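Local coordinates for MoaD/ThiS family protein (Mycobacterium tuberculosis, PDB 6JBZ) that probably serves as a small ubiquitin-like sulfur carrier in molybdenum cofactor biosynthesis, as other members of the MoaD family do, at residues Ile11-Tyr17 / Gly28-Leu34. Numbering follows the deposited sequence.
Sequences IQVTVRY and GSEKVTL
Ile11 N donates to Leu34 O at 2.6 Å, and Leu34 N returns the bond to Ile11 O at 2.7 Å. Within the sheet the same two-way pairing recurs between Val13 and Val32 and between Val15 and Glu30, joining the antiparallel strands. A further, single bond, Tyr17 N to Gly28 O at 2.9 Å, comes from 47° above the carbonyl plane; Gly28 lies in the loop just before strand 29-34.

Tyr17 OH donates to Glu30 OE1 at 3.1 Å, while OE2 forms a salt bridge with Arg50 of helix 40-50. Glutamate suits this place because its extended chain, with CG anti to the backbone N (chi1 -170°), carries the charge past the sheet to the helix. OE1 lies at the edge of the tyrosine ring, and the ring and carboxylate planes are turned 41° apart. Val15 CG1 sits 3.6 Å above the ring centre, so a branched aliphatic covers one aromatic face.

Further along the same face, Val15 CG2 meets Val32 CG2 at 3.8 Å, and Val13 CG2 touches Leu34 CD1 at 3.6 Å, the two side chains crossing at about a right angle. Leu43 of helix 40-50 packs on Val32 and Leu34, and Leu47 on Tyr17 and Glu30. On the other face Gln12 lays its amide NE2 against the aliphatic chain of Lys31, 3.4 Å from CD; polar side chains, long (Gln12, Lys31) and short (Thr14, Ser29, Thr33), suit this more exposed surface.

This is the antiparallel pair of the first two strands of the ubiquitin-like (beta-grasp) fold, connected through helix 19-25. Its chemistry implies an amphipathic strand pair, bound to helix 40-50 by aliphatic packing and a shared, probably ionised carboxylate.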
ATOM      1  N   ILE B  11     -45.838  27.089   2.020  1.00 35.91           N
ATOM      2  CA  ILE B  11     -45.330  25.988   2.763  1.00 33.93           C
ATOM      3  C   ILE B  11     -43.987  26.356   3.312  1.00 39.18           C
ATOM      4  O   ILE B  11     -43.318  27.213   2.818  1.00 37.62           O
ATOM      5  CB  ILE B  11     -45.204  24.746   1.909  1.00 34.92           C
ATOM      6  CG1 ILE B  11     -44.350  25.013   0.703  1.00 34.17           C
ATOM      7  CG2 ILE B  11     -46.557  24.295   1.466  1.00 36.20           C
ATOM      8  CD1 ILE B  11     -43.688  23.779   0.177  1.00 35.65           C
ATOM      9  N   GLN B  12     -43.619  25.682   4.367  1.00 34.80           N
ATOM     10  CA  GLN B  12     -42.388  25.921   5.040  1.00 32.51           C
ATOM     11  C   GLN B  12     -41.552  24.691   4.873  1.00 34.27           C
ATOM     12  O   GLN B  12     -42.043  23.611   4.970  1.00 36.31           O
ATOM     13  CB  GLN B  12     -42.682  26.159   6.489  1.00 33.12           C
ATOM     14  CG  GLN B  12     -41.711  27.068   7.178  1.00 46.56           C
ATOM     15  CD  GLN B  12     -42.126  27.333   8.588  1.00 48.16           C
ATOM     16  OE1 GLN B  12     -43.298  27.385   8.872  1.00 53.95           O
ATOM     17  NE2 GLN B  12     -41.178  27.499   9.468  1.00 43.41           N
ATOM     18  N   VAL B  13     -40.289  24.866   4.561  1.00 29.30           N
ATOM     19  CA  VAL B  13     -39.373  23.758   4.470  1.00 32.54           C
ATOM     20  C   VAL B  13     -38.127  24.057   5.263  1.00 32.97           C
ATOM     21  O   VAL B  13     -37.828  25.173   5.528  1.00 33.81           O
ATOM     22  CB  VAL B  13     -38.973  23.427   3.026  1.00 35.65           C
ATOM     23  CG1 VAL B  13     -40.153  22.994   2.207  1.00 29.09           C
ATOM     24  CG2 VAL B  13     -38.236  24.566   2.388  1.00 30.36           C
ATOM     25  N   THR B  14     -37.427  23.022   5.660  1.00 31.08           N
ATOM     26  CA  THR B  14     -36.172  23.185   6.324  1.00 27.76           C
ATOM     27  C   THR B  14     -35.038  22.898   5.383  1.00 32.54           C
ATOM     28  O   THR B  14     -34.965  21.848   4.844  1.00 31.22           O
ATOM     29  CB  THR B  14     -36.038  22.232   7.491  1.00 32.38           C
ATOM     30  OG1 THR B  14     -37.095  22.457   8.405  1.00 38.19           O
ATOM     31  CG2 THR B  14     -34.773  22.476   8.194  1.00 28.28           C
ATOM     32  N   VAL B  15     -34.167  23.869   5.188  1.00 28.10           N
ATOM     33  CA  VAL B  15     -32.871  23.672   4.549  1.00 30.40           C
ATOM     34  C   VAL B  15     -31.831  23.358   5.622  1.00 31.72           C
ATOM     35  O   VAL B  15     -31.655  24.138   6.550  1.00 32.56           O
ATOM     36  CB  VAL B  15     -32.404  24.917   3.746  1.00 30.25           C
ATOM     37  CG1 VAL B  15     -31.002  24.702   3.181  1.00 30.74           C
ATOM     38  CG2 VAL B  15     -33.382  25.246   2.640  1.00 33.19           C
ATOM     39  N   ARG B  16     -31.162  22.215   5.506  1.00 31.62           N
ATOM     40  CA  ARG B  16     -29.968  21.943   6.301  1.00 31.88           C
ATOM     41  C   ARG B  16     -28.709  22.121   5.453  1.00 30.83           C
ATOM     42  O   ARG B  16     -28.550  21.478   4.418  1.00 34.29           O
ATOM     43  CB  ARG B  16     -30.010  20.539   6.885  1.00 29.86           C
ATOM     44  CG  ARG B  16     -31.241  20.270   7.693  1.00 34.62           C
ATOM     45  CD  ARG B  16     -31.102  18.981   8.463  1.00 39.33           C
ATOM     46  NE  ARG B  16     -30.700  17.870   7.600  1.00 43.86           N
ATOM     47  CZ  ARG B  16     -30.331  16.673   8.055  1.00 44.65           C
ATOM     48  NH1 ARG B  16     -30.325  16.435   9.361  1.00 33.67           N
ATOM     49  NH2 ARG B  16     -29.968  15.714   7.207  1.00 46.14           N
ATOM     50  N   TYR B  17     -27.824  23.006   5.898  1.00 32.00           N
ATOM     51  CA  TYR B  17     -26.592  23.322   5.181  1.00 29.54           C
ATOM     52  C   TYR B  17     -25.397  22.520   5.698  1.00 30.72           C
ATOM     53  O   TYR B  17     -25.333  22.223   6.882  1.00 30.65           O
ATOM     54  CB  TYR B  17     -26.267  24.794   5.320  1.00 28.25           C
ATOM     55  CG  TYR B  17     -27.204  25.761   4.640  1.00 36.50           C
ATOM     56  CD1 TYR B  17     -27.146  25.957   3.266  1.00 34.23           C
ATOM     57  CD2 TYR B  17     -28.105  26.531   5.381  1.00 30.99           C
ATOM     58  CE1 TYR B  17     -27.972  26.854   2.650  1.00 33.77           C
ATOM     59  CE2 TYR B  17     -28.936  27.441   4.763  1.00 27.76           C
ATOM     60  CZ  TYR B  17     -28.864  27.599   3.398  1.00 33.28           C
ATOM     61  OH  TYR B  17     -29.678  28.507   2.755  1.00 35.14           O
ATOM     62  N   GLY B  28     -26.592  26.539  10.209  1.00 32.93           N
ATOM     63  CA  GLY B  28     -26.661  25.117   9.909  1.00 29.07           C
ATOM     64  C   GLY B  28     -28.008  24.702   9.345  1.00 34.17           C
ATOM     65  O   GLY B  28     -28.132  23.649   8.697  1.00 32.25           O
ATOM     66  N   SER B  29     -29.027  25.523   9.600  1.00 33.31           N
ATOM     67  CA  SER B  29     -30.327  25.308   8.986  1.00 32.77           C
ATOM     68  C   SER B  29     -31.154  26.580   8.940  1.00 36.97           C
ATOM     69  O   SER B  29     -30.875  27.542   9.660  1.00 36.33           O
ATOM     70  CB  SER B  29     -31.109  24.215   9.716  1.00 32.26           C
ATOM     71  OG  SER B  29     -31.698  24.726  10.888  1.00 34.43           O
ATOM     72  N   GLU B  30     -32.179  26.557   8.087  1.00 36.55           N
ATOM     73  CA  GLU B  30     -33.055  27.696   7.844  1.00 31.68           C
ATOM     74  C   GLU B  30     -34.443  27.157   7.519  1.00 33.64           C
ATOM     75  O   GLU B  30     -34.562  26.227   6.724  1.00 32.40           O
ATOM     76  CB  GLU B  30     -32.506  28.537   6.690  1.00 33.10           C
ATOM     77  CG  GLU B  30     -33.148  29.897   6.446  1.00 33.33           C
ATOM     78  CD  GLU B  30     -32.412  30.692   5.357  1.00 37.77           C
ATOM     79  OE1 GLU B  30     -31.531  30.124   4.670  1.00 43.90           O
ATOM     80  OE2 GLU B  30     -32.694  31.892   5.180  1.00 41.07           O
ATOM     81  N   LYS B  31     -35.485  27.699   8.148  1.00 33.75           N
ATOM     82  CA  LYS B  31     -36.846  27.413   7.701  1.00 31.65           C
ATOM     83  C   LYS B  31     -37.210  28.405   6.607  1.00 31.48           C
ATOM     84  O   LYS B  31     -37.135  29.607   6.806  1.00 32.78           O
ATOM     85  CB  LYS B  31     -37.833  27.490   8.854  1.00 32.80           C
ATOM     86  CG  LYS B  31     -37.962  26.198   9.632  1.00 41.67           C
ATOM     87  CD  LYS B  31     -38.372  26.471  11.066  1.00 50.46           C
ATOM     88  CE  LYS B  31     -38.607  25.184  11.843  1.00 60.14           C
ATOM     89  NZ  LYS B  31     -38.973  25.470  13.261  1.00 64.80           N
ATOM     90  N   VAL B  32     -37.575  27.903   5.439  1.00 30.53           N
ATOM     91  CA  VAL B  32     -37.865  28.768   4.296  1.00 30.22           C
ATOM     92  C   VAL B  32     -39.336  28.645   3.889  1.00 28.19           C
ATOM     93  O   VAL B  32     -39.850  27.537   3.760  1.00 33.32           O
ATOM     94  CB  VAL B  32     -36.962  28.415   3.089  1.00 31.49           C
ATOM     95  CG1 VAL B  32     -37.125  29.432   1.954  1.00 27.70           C
ATOM     96  CG2 VAL B  32     -35.510  28.304   3.531  1.00 29.54           C
ATOM     97  N   THR B  33     -40.015  29.771   3.697  1.00 28.63           N
ATOM     98  CA  THR B  33     -41.407  29.753   3.239  1.00 29.83           C
ATOM     99  C   THR B  33     -41.523  29.934   1.718  1.00 28.99           C
ATOM    100  O   THR B  33     -40.977  30.868   1.144  1.00 29.07           O
ATOM    101  CB  THR B  33     -42.239  30.836   3.927  1.00 31.30           C
ATOM    102  OG1 THR B  33     -42.361  30.532   5.316  1.00 32.29           O
ATOM    103  CG2 THR B  33     -43.638  30.904   3.312  1.00 33.65           C
ATOM    104  N   LEU B  34     -42.236  29.031   1.068  1.00 28.66           N
ATOM    105  CA  LEU B  34     -42.462  29.143  -0.363  1.00 28.46           C
ATOM    106  C   LEU B  34     -43.941  28.943  -0.712  1.00 31.62           C
ATOM    107  O   LEU B  34     -44.739  28.514   0.121  1.00 32.74           O
ATOM    108  CB  LEU B  34     -41.612  28.127  -1.114  1.00 28.64           C
ATOM    109  CG  LEU B  34     -40.143  27.956  -0.748  1.00 27.13           C
ATOM    110  CD1 LEU B  34     -39.969  26.658  -0.015  1.00 30.03           C
ATOM    111  CD2 LEU B  34     -39.275  27.976  -1.990  1.00 25.52           C
TER